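Long-range contacts in alginate lyase (Aplysia kurodai, PDB 5GMT), which cleaves alginate as a family 14 polysaccharide lyase, with a specificity for polymannuronate: residues 92-97 / 271-276; 195-200 / 207-212. All coordinates share one frame; numbering follows the deposited sequence.

How the contacts relate
Contacts 1 and 2 sit side by side in one antiparallel sheet of the lyase, their centres about 8 Å apart, because strand 92-102, used in contact 1, pairs directly with strand 191-199, used in contact 2. In sequence, the 195-200 / 207-212 hairpin falls between the two segments of contact 1. The tail after strand 261-272 ties them together at one end: A276 O lies 2.6 Å from W209 NE1 and H275 NE2 lies 2.8 Å from I200 O, both probable hydrogen bonds. Packing adds to this, with A92 CB 3.5 Å from H199 ND1 and S274 O 3.2 Å from H199 CE1.

Contact 1: 92-97 / 271-276; sequences AMILKY and LTPSHA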
ATOM      1  N   ALA A  92       9.624   4.480  12.486  1.00  8.66           N
ATOM      2  CA  ALA A  92       8.270   5.004  12.356  1.00 10.84           C
ATOM      3  C   ALA A  92       8.145   5.859  11.095  1.00  9.44           C
ATOM      4  O   ALA A  92       9.017   6.672  10.785  1.00  7.70           O
ATOM      5  CB  ALA A  92       7.877   5.811  13.596  1.00 10.08           C
ATOM      6  N   MET A  93       7.048   5.669  10.373  1.00  8.25           N
ATOM      7  CA  MET A  93       6.876   6.336   9.102  1.00  9.87           C
ATOM      8  C   MET A  93       5.394   6.575   8.860  1.00 10.80           C
ATOM      9  O   MET A  93       4.560   5.752   9.237  1.00  9.34           O
ATOM     10  CB  MET A  93       7.489   5.470   7.997  1.00 13.95           C
ATOM     11  CG  MET A  93       7.993   6.177   6.780  1.00 14.88           C
ATOM     12  SD  MET A  93       8.717   4.987   5.630  1.00  9.54           S
ATOM     13  CE  MET A  93      10.435   5.049   6.121  1.00  8.25           C
ATOM     14  N   ILE A  94       5.067   7.705   8.242  1.00 10.10           N
ATOM     15  CA  ILE A  94       3.707   7.970   7.802  1.00  9.10           C
ATOM     16  C   ILE A  94       3.692   8.127   6.286  1.00  8.67           C
ATOM     17  O   ILE A  94       4.437   8.933   5.739  1.00  9.89           O
ATOM     18  CB  ILE A  94       3.118   9.255   8.440  1.00  7.13           C
ATOM     19  CG1 ILE A  94       3.081   9.150   9.967  1.00 10.01           C
ATOM     20  CG2 ILE A  94       1.724   9.535   7.895  1.00  6.73           C
ATOM     21  CD1 ILE A  94       2.590  10.438  10.638  1.00 11.39           C
ATOM     22  N   LEU A  95       2.866   7.343   5.611  1.00  7.60           N
ATOM     23  CA  LEU A  95       2.665   7.512   4.173  1.00  5.50           C
ATOM     24  C   LEU A  95       1.331   8.184   3.938  1.00  6.33           C
ATOM     25  O   LEU A  95       0.328   7.755   4.496  1.00  8.46           O
ATOM     26  CB  LEU A  95       2.685   6.163   3.457  1.00  9.05           C
ATOM     27  CG  LEU A  95       2.306   6.174   1.977  1.00  7.79           C
ATOM     28  CD1 LEU A  95       3.358   6.938   1.182  1.00  8.07           C
ATOM     29  CD2 LEU A  95       2.155   4.750   1.428  1.00  6.27           C
ATOM     30  N   LYS A  96       1.310   9.225   3.112  1.00  6.03           N
ATOM     31  CA  LYS A  96       0.050   9.859   2.731  1.00  7.65           C
ATOM     32  C   LYS A  96      -0.032   9.897   1.227  1.00  7.26           C
ATOM     33  O   LYS A  96       0.981  10.080   0.577  1.00  7.06           O
ATOM     34  CB  LYS A  96      -0.049  11.283   3.270  1.00 11.41           C
ATOM     35  CG  LYS A  96      -0.039  11.397   4.780  1.00 10.06           C
ATOM     36  CD  LYS A  96      -0.236  12.838   5.214  1.00 15.64           C
ATOM     37  CE  LYS A  96      -0.130  12.961   6.717  1.00 22.68           C
ATOM     38  NZ  LYS A  96      -0.397  14.356   7.182  1.00 28.78           N
ATOM     39  N   TYR A  97      -1.234   9.735   0.679  1.00  6.80           N
ATOM     40  CA  TYR A  97      -1.466  10.006  -0.731  1.00  7.49           C
ATOM     41  C   TYR A  97      -2.955  10.173  -0.952  1.00  8.82           C
ATOM     42  O   TYR A  97      -3.755   9.739  -0.130  1.00  8.21           O
ATOM     43  CB  TYR A  97      -0.911   8.902  -1.640  1.00  6.36           C
ATOM     44  CG  TYR A  97      -1.427   7.498  -1.397  1.00  6.37           C
ATOM     45  CD1 TYR A  97      -0.760   6.636  -0.534  1.00  7.85           C
ATOM     46  CD2 TYR A  97      -2.568   7.026  -2.041  1.00  5.75           C
ATOM     47  CE1 TYR A  97      -1.216   5.323  -0.313  1.00  7.52           C
ATOM     48  CE2 TYR A  97      -3.031   5.722  -1.832  1.00  8.95           C
ATOM     49  CZ  TYR A  97      -2.346   4.875  -0.964  1.00  7.58           C
ATOM     50  OH  TYR A  97      -2.796   3.578  -0.751  1.00  7.75           O
ATOM     51  N   LEU A 271       6.411  10.995   5.960  1.00  7.81           N
ATOM     52  CA  LEU A 271       6.911  11.662   7.160  1.00 11.47           C
ATOM     53  C   LEU A 271       7.521  10.659   8.117  1.00 14.40           C
ATOM     54  O   LEU A 271       7.182   9.472   8.076  1.00  8.64           O
ATOM     55  CB  LEU A 271       5.790  12.419   7.880  1.00 12.07           C
ATOM     56  CG  LEU A 271       5.016  13.440   7.055  1.00 14.33           C
ATOM     57  CD1 LEU A 271       3.821  12.774   6.387  1.00 12.52           C
ATOM     58  CD2 LEU A 271       4.572  14.581   7.960  1.00 18.93           C
ATOM     59  N   THR A 272       8.401  11.141   8.995  1.00 11.56           N
ATOM     60  CA  THR A 272       9.002  10.286  10.012  1.00  9.08           C
ATOM     61  C   THR A 272       8.756  10.859  11.403  1.00 13.67           C
ATOM     62  O   THR A 272       9.534  11.683  11.877  1.00 14.94           O
ATOM     63  CB  THR A 272      10.523  10.123   9.802  1.00 10.43           C
ATOM     64  OG1 THR A 272      11.137  11.417   9.749  1.00 14.05           O
ATOM     65  CG2 THR A 272      10.828   9.375   8.507  1.00 11.48           C
ATOM     66  N   PRO A 273       7.670  10.425  12.060  1.00 12.31           N
ATOM     67  CA  PRO A 273       7.401  10.888  13.424  1.00 10.47           C
ATOM     68  C   PRO A 273       8.309  10.179  14.411  1.00 11.97           C
ATOM     69  O   PRO A 273       8.979   9.209  14.047  1.00 12.36           O
ATOM     70  CB  PRO A 273       5.947  10.482  13.652  1.00 14.28           C
ATOM     71  CG  PRO A 273       5.811   9.204  12.836  1.00 15.17           C
ATOM     72  CD  PRO A 273       6.710   9.388  11.627  1.00 12.12           C
ATOM     73  N   SER A 274       8.321  10.649  15.651  1.00 12.07           N
ATOM     74  CA  SER A 274       9.058   9.957  16.699  1.00 10.66           C
ATOM     75  C   SER A 274       8.480   8.569  16.912  1.00  9.09           C
ATOM     76  O   SER A 274       7.263   8.406  17.013  1.00 11.35           O
ATOM     77  CB  SER A 274       9.002  10.746  18.006  1.00 17.48           C
ATOM     78  OG  SER A 274       9.648  11.998  17.876  1.00 19.71           O
ATOM     79  N   HIS A 275       9.359   7.575  16.983  1.00 10.74           N
ATOM     80  CA  HIS A 275       8.946   6.193  17.225  1.00 10.59           C
ATOM     81  C   HIS A 275       8.251   6.050  18.579  1.00 15.27           C
ATOM     82  O   HIS A 275       8.772   6.479  19.598  1.00  9.94           O
ATOM     83  CB  HIS A 275      10.163   5.268  17.144  1.00  9.83           C
ATOM     84  CG  HIS A 275       9.811   3.815  17.087  1.00 10.42           C
ATOM     85  ND1 HIS A 275      10.578   2.840  17.689  1.00 12.96           N
ATOM     86  CD2 HIS A 275       8.784   3.170  16.485  1.00  9.74           C
ATOM     87  CE1 HIS A 275      10.038   1.657  17.464  1.00 10.51           C
ATOM     88  NE2 HIS A 275       8.947   1.827  16.738  1.00  8.67           N
ATOM     89  N   ALA A 276       7.053   5.473  18.579  1.00 10.49           N
ATOM     90  CA  ALA A 276       6.314   5.258  19.817  1.00 13.60           C
ATOM     91  C   ALA A 276       5.562   3.933  19.751  1.00 13.91           C
ATOM     92  O   ALA A 276       4.543   3.828  19.080  1.00 17.35           O
ATOM     93  CB  ALA A 276       5.345   6.406  20.073  1.00 14.11           C
TER
HETATM   94  O   HOH W   1      10.727   7.746  12.556  1.00 11.16           O
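I94 and L271 trade a pair of backbone hydrogen bonds, and the close packing of this contact starts there. The bond from I94 N to L271 O is 2.8 Å, its donor tilted out of the carbonyl plane; the return bond from L271 N to I94 O is 2.9 Å and lies in the plane of the I94 carbonyl. L271 O is also approached by M93 CA at 3.3 Å, a CA-H...O contact. Above the paired backbones the side chains of I94 and L271 cross obliquely, with I94 CB 4.1 Å from L271 CD1. I94 carries CG1 anti to its carbonyl carbon (chi1 -60°), which brings CG1 and CD1 against P273 CG, the former at 4.0 Å. Strand 92-102 is here held between two antiparallel neighbours of the sheet, in a family assigned to the concanavalin clan: 261-272 on one edge and 191-199 on the other, where M93 and L95 bond to V198 and E196. The tight packing continues at buried A92, whose CB touches P273 O at 3.6 Å and lies against H275 CA and CD2. Only the direct backbone bonds lapse there, as segment 271-276 turns off through P273: a water takes their place, donating to both A92 O and P273 O. H275 directs NE2 to I200 O, beyond this pair of strands, and S274, exposed to solvent, points away from strand 92-97. Looser is the other end, on the more exposed face that I94 shares with L271: the extended chain of K96 touches L271 only through CE, 4.0 Å from CD1.

Contact 2: 195-200 / 207-212; sequences SEEVHI and DGWVKI
H199 lays its imidazole over one face of the W209 indole, an offset stack on the six-membered ring with centroids 4.1 Å apart and planes 11° from parallel. Outward from the backbone, H199 CB sits over the five-membered ring in a CH-pi contact, closest to NE1, which hydrogen-bonds to A276 O; CG comes next, above CE2 and CZ2; CD2 makes the tightest approach, 3.2 Å from W209 CZ2. ND1 turns to the backbone N of A276, CE1 lies 3.7 Å from W209 CZ2, and at the tip NE2, also over CZ2 and CH2, gives a 2.8 Å hydrogen bond to E197 OE2. That carboxylate oxygen is met on its anti side, somewhat out of the carboxylate plane, and with both ring nitrogens engaged the imidazole is fixed in rotation. All this rides on an antiparallel hairpin, 191-199 with 208-216, in which H199 and W209 form one hydrogen-bonded pair and E197 and K211 the next; the bond from E197 N to K211 O is 2.8 Å and nearly straight at 176°. W209 puts CG between its backbone N and carbonyl carbon (chi1 52°), bringing the indole across to H199 and to E197, whose CD lies 3.7 Å from W209 CH2. An alanine in place of H199 would probably uncover this face of the indole and leave E197 OE2 without its imidazole partner. On the sheet's other, buried face, E196 CG packs 3.8 Å from V210 CG1 and against I212 CG1, while OE1 accepts from the backbone N of L115. V198 and V210 lie side by side there.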
ATOM      1  N   SER A 195      -4.004   8.052   4.867  1.00  4.81           N
ATOM      2  CA  SER A 195      -2.777   8.078   5.654  1.00  5.83           C
ATOM      3  C   SER A 195      -2.541   6.719   6.280  1.00  7.07           C
ATOM      4  O   SER A 195      -3.479   6.064   6.727  1.00  8.33           O
ATOM      5  CB  SER A 195      -2.820   9.177   6.733  1.00  8.74           C
ATOM      6  OG  SER A 195      -3.811   8.927   7.706  1.00 13.79           O
ATOM      7  N   GLU A 196      -1.280   6.288   6.278  1.00  5.05           N
ATOM      8  CA  GLU A 196      -0.908   5.041   6.923  1.00  4.52           C
ATOM      9  C   GLU A 196       0.293   5.328   7.792  1.00  7.66           C
ATOM     10  O   GLU A 196       1.364   5.635   7.278  1.00  7.13           O
ATOM     11  CB  GLU A 196      -0.581   3.942   5.907  1.00  4.28           C
ATOM     12  CG  GLU A 196      -0.276   2.586   6.582  1.00  5.01           C
ATOM     13  CD  GLU A 196       0.286   1.540   5.630  1.00  7.34           C
ATOM     14  OE1 GLU A 196       1.113   1.901   4.764  1.00  9.15           O
ATOM     15  OE2 GLU A 196      -0.095   0.349   5.751  1.00  7.02           O
ATOM     16  N   GLU A 197       0.099   5.248   9.104  1.00  6.30           N
ATOM     17  CA  GLU A 197       1.156   5.493  10.064  1.00  5.47           C
ATOM     18  C   GLU A 197       1.606   4.169  10.661  1.00  6.16           C
ATOM     19  O   GLU A 197       0.798   3.397  11.168  1.00  5.84           O
ATOM     20  CB  GLU A 197       0.699   6.448  11.174  1.00  6.55           C
ATOM     21  CG  GLU A 197       1.783   6.658  12.231  1.00  7.17           C
ATOM     22  CD  GLU A 197       1.545   7.870  13.125  1.00 10.10           C
ATOM     23  OE1 GLU A 197       0.466   8.484  13.036  1.00 10.79           O
ATOM     24  OE2 GLU A 197       2.448   8.203  13.925  1.00 12.16           O
ATOM     25  N   VAL A 198       2.903   3.907  10.564  1.00  6.55           N
ATOM     26  CA  VAL A 198       3.441   2.618  10.955  1.00  5.75           C
ATOM     27  C   VAL A 198       4.553   2.792  11.971  1.00  6.39           C
ATOM     28  O   VAL A 198       5.508   3.522  11.722  1.00  7.76           O
ATOM     29  CB  VAL A 198       4.007   1.842   9.742  1.00  5.10           C
ATOM     30  CG1 VAL A 198       4.635   0.516  10.208  1.00  8.44           C
ATOM     31  CG2 VAL A 198       2.925   1.591   8.705  1.00  6.06           C
ATOM     32  N   HIS A 199       4.419   2.134  13.118  1.00  4.12           N
ATOM     33  CA  HIS A 199       5.500   2.083  14.099  1.00  6.89           C
ATOM     34  C   HIS A 199       5.865   0.621  14.281  1.00  7.56           C
ATOM     35  O   HIS A 199       5.043  -0.173  14.743  1.00  5.48           O
ATOM     36  CB  HIS A 199       5.081   2.723  15.433  1.00  7.51           C
ATOM     37  CG  HIS A 199       4.856   4.200  15.343  1.00  9.52           C
ATOM     38  ND1 HIS A 199       5.529   5.103  16.136  1.00  9.75           N
ATOM     39  CD2 HIS A 199       4.059   4.932  14.528  1.00 10.01           C
ATOM     40  CE1 HIS A 199       5.152   6.329  15.819  1.00 11.08           C
ATOM     41  NE2 HIS A 199       4.254   6.254  14.852  1.00  9.39           N
ATOM     42  N   ILE A 200       7.084   0.247  13.902  1.00  6.71           N
ATOM     43  CA  ILE A 200       7.425  -1.163  13.934  1.00  8.20           C
ATOM     44  C   ILE A 200       7.724  -1.553  15.370  1.00  7.85           C
ATOM     45  O   ILE A 200       7.981  -0.697  16.217  1.00 10.81           O
ATOM     46  CB  ILE A 200       8.613  -1.514  12.995  1.00  8.22           C
ATOM     47  CG1 ILE A 200       9.884  -0.753  13.374  1.00  8.75           C
ATOM     48  CG2 ILE A 200       8.248  -1.234  11.542  1.00 10.96           C
ATOM     49  CD1 ILE A 200      11.047  -1.067  12.406  1.00 10.91           C
ATOM     50  N   ASP A 207       4.519  -5.026  19.940  1.00  8.91           N
ATOM     51  CA  ASP A 207       4.085  -3.686  20.300  1.00  8.75           C
ATOM     52  C   ASP A 207       4.108  -2.732  19.106  1.00  6.55           C
ATOM     53  O   ASP A 207       4.032  -1.512  19.265  1.00  6.78           O
ATOM     54  CB  ASP A 207       4.941  -3.132  21.454  1.00  6.00           C
ATOM     55  CG  ASP A 207       6.429  -3.150  21.159  1.00  9.97           C
ATOM     56  OD1 ASP A 207       6.827  -3.560  20.053  1.00  8.11           O
ATOM     57  OD2 ASP A 207       7.211  -2.725  22.034  1.00  9.39           O
ATOM     58  N   GLY A 208       4.215  -3.281  17.901  1.00  6.42           N
ATOM     59  CA  GLY A 208       4.157  -2.428  16.720  1.00  5.97           C
ATOM     60  C   GLY A 208       2.704  -2.089  16.432  1.00  7.09           C
ATOM     61  O   GLY A 208       1.802  -2.744  16.963  1.00  7.82           O
ATOM     62  N   TRP A 209       2.463  -1.076  15.599  1.00  6.26           N
ATOM     63  CA  TRP A 209       1.095  -0.771  15.204  1.00  8.07           C
ATOM     64  C   TRP A 209       0.992  -0.060  13.869  1.00  6.37           C
ATOM     65  O   TRP A 209       1.964   0.518  13.372  1.00  7.20           O
ATOM     66  CB  TRP A 209       0.402   0.074  16.284  1.00  5.91           C
ATOM     67  CG  TRP A 209       1.137   1.321  16.720  1.00  9.36           C
ATOM     68  CD1 TRP A 209       2.127   1.403  17.659  1.00  7.62           C
ATOM     69  CD2 TRP A 209       0.898   2.666  16.274  1.00  7.56           C
ATOM     70  NE1 TRP A 209       2.534   2.710  17.807  1.00  8.36           N
ATOM     71  CE2 TRP A 209       1.789   3.504  16.972  1.00  8.96           C
ATOM     72  CE3 TRP A 209       0.021   3.239  15.348  1.00 10.07           C
ATOM     73  CZ2 TRP A 209       1.826   4.887  16.774  1.00  7.63           C
ATOM     74  CZ3 TRP A 209       0.063   4.615  15.148  1.00  8.81           C
ATOM     75  CH2 TRP A 209       0.957   5.419  15.855  1.00  7.51           C
ATOM     76  N   VAL A 210      -0.201  -0.126  13.287  1.00  5.76           N
ATOM     77  CA  VAL A 210      -0.506   0.567  12.046  1.00  5.94           C
ATOM     78  C   VAL A 210      -1.843   1.292  12.202  1.00  7.75           C
ATOM     79  O   VAL A 210      -2.848   0.693  12.594  1.00  9.80           O
ATOM     80  CB  VAL A 210      -0.582  -0.404  10.847  1.00  6.07           C
ATOM     81  CG1 VAL A 210      -0.851   0.362   9.563  1.00  5.12           C
ATOM     82  CG2 VAL A 210       0.714  -1.227  10.719  1.00  6.12           C
ATOM     83  N   LYS A 211      -1.849   2.581  11.904  1.00  7.20           N
ATOM     84  CA  LYS A 211      -3.085   3.358  11.930  1.00  6.26           C
ATOM     85  C   LYS A 211      -3.358   3.865  10.526  1.00  6.71           C
ATOM     86  O   LYS A 211      -2.530   4.559   9.933  1.00  9.05           O
ATOM     87  CB  LYS A 211      -2.979   4.528  12.918  1.00  9.23           C
ATOM     88  CG  LYS A 211      -4.242   5.398  12.977  1.00 10.00           C
ATOM     89  CD  LYS A 211      -4.063   6.625  13.863  1.00 10.01           C
ATOM     90  CE  LYS A 211      -5.353   7.436  13.896  1.00 27.96           C
ATOM     91  NZ  LYS A 211      -5.246   8.671  14.719  1.00 33.59           N
ATOM     92  N   ILE A 212      -4.511   3.491   9.987  1.00  7.46           N
ATOM     93  CA  ILE A 212      -4.903   3.924   8.663  1.00  8.29           C
ATOM     94  C   ILE A 212      -6.115   4.834   8.770  1.00  9.99           C
ATOM     95  O   ILE A 212      -7.090   4.488   9.435  1.00  9.24           O
ATOM     96  CB  ILE A 212      -5.231   2.719   7.765  1.00 10.09           C
ATOM     97  CG1 ILE A 212      -3.960   1.893   7.497  1.00  8.12           C
ATOM     98  CG2 ILE A 212      -5.899   3.181   6.468  1.00 10.04           C
ATOM     99  CD1 ILE A 212      -4.247   0.600   6.759  1.00 10.69           C
TER
HETATM  100  O   HOH W   2      -2.893   7.392   9.672  1.00  8.31           O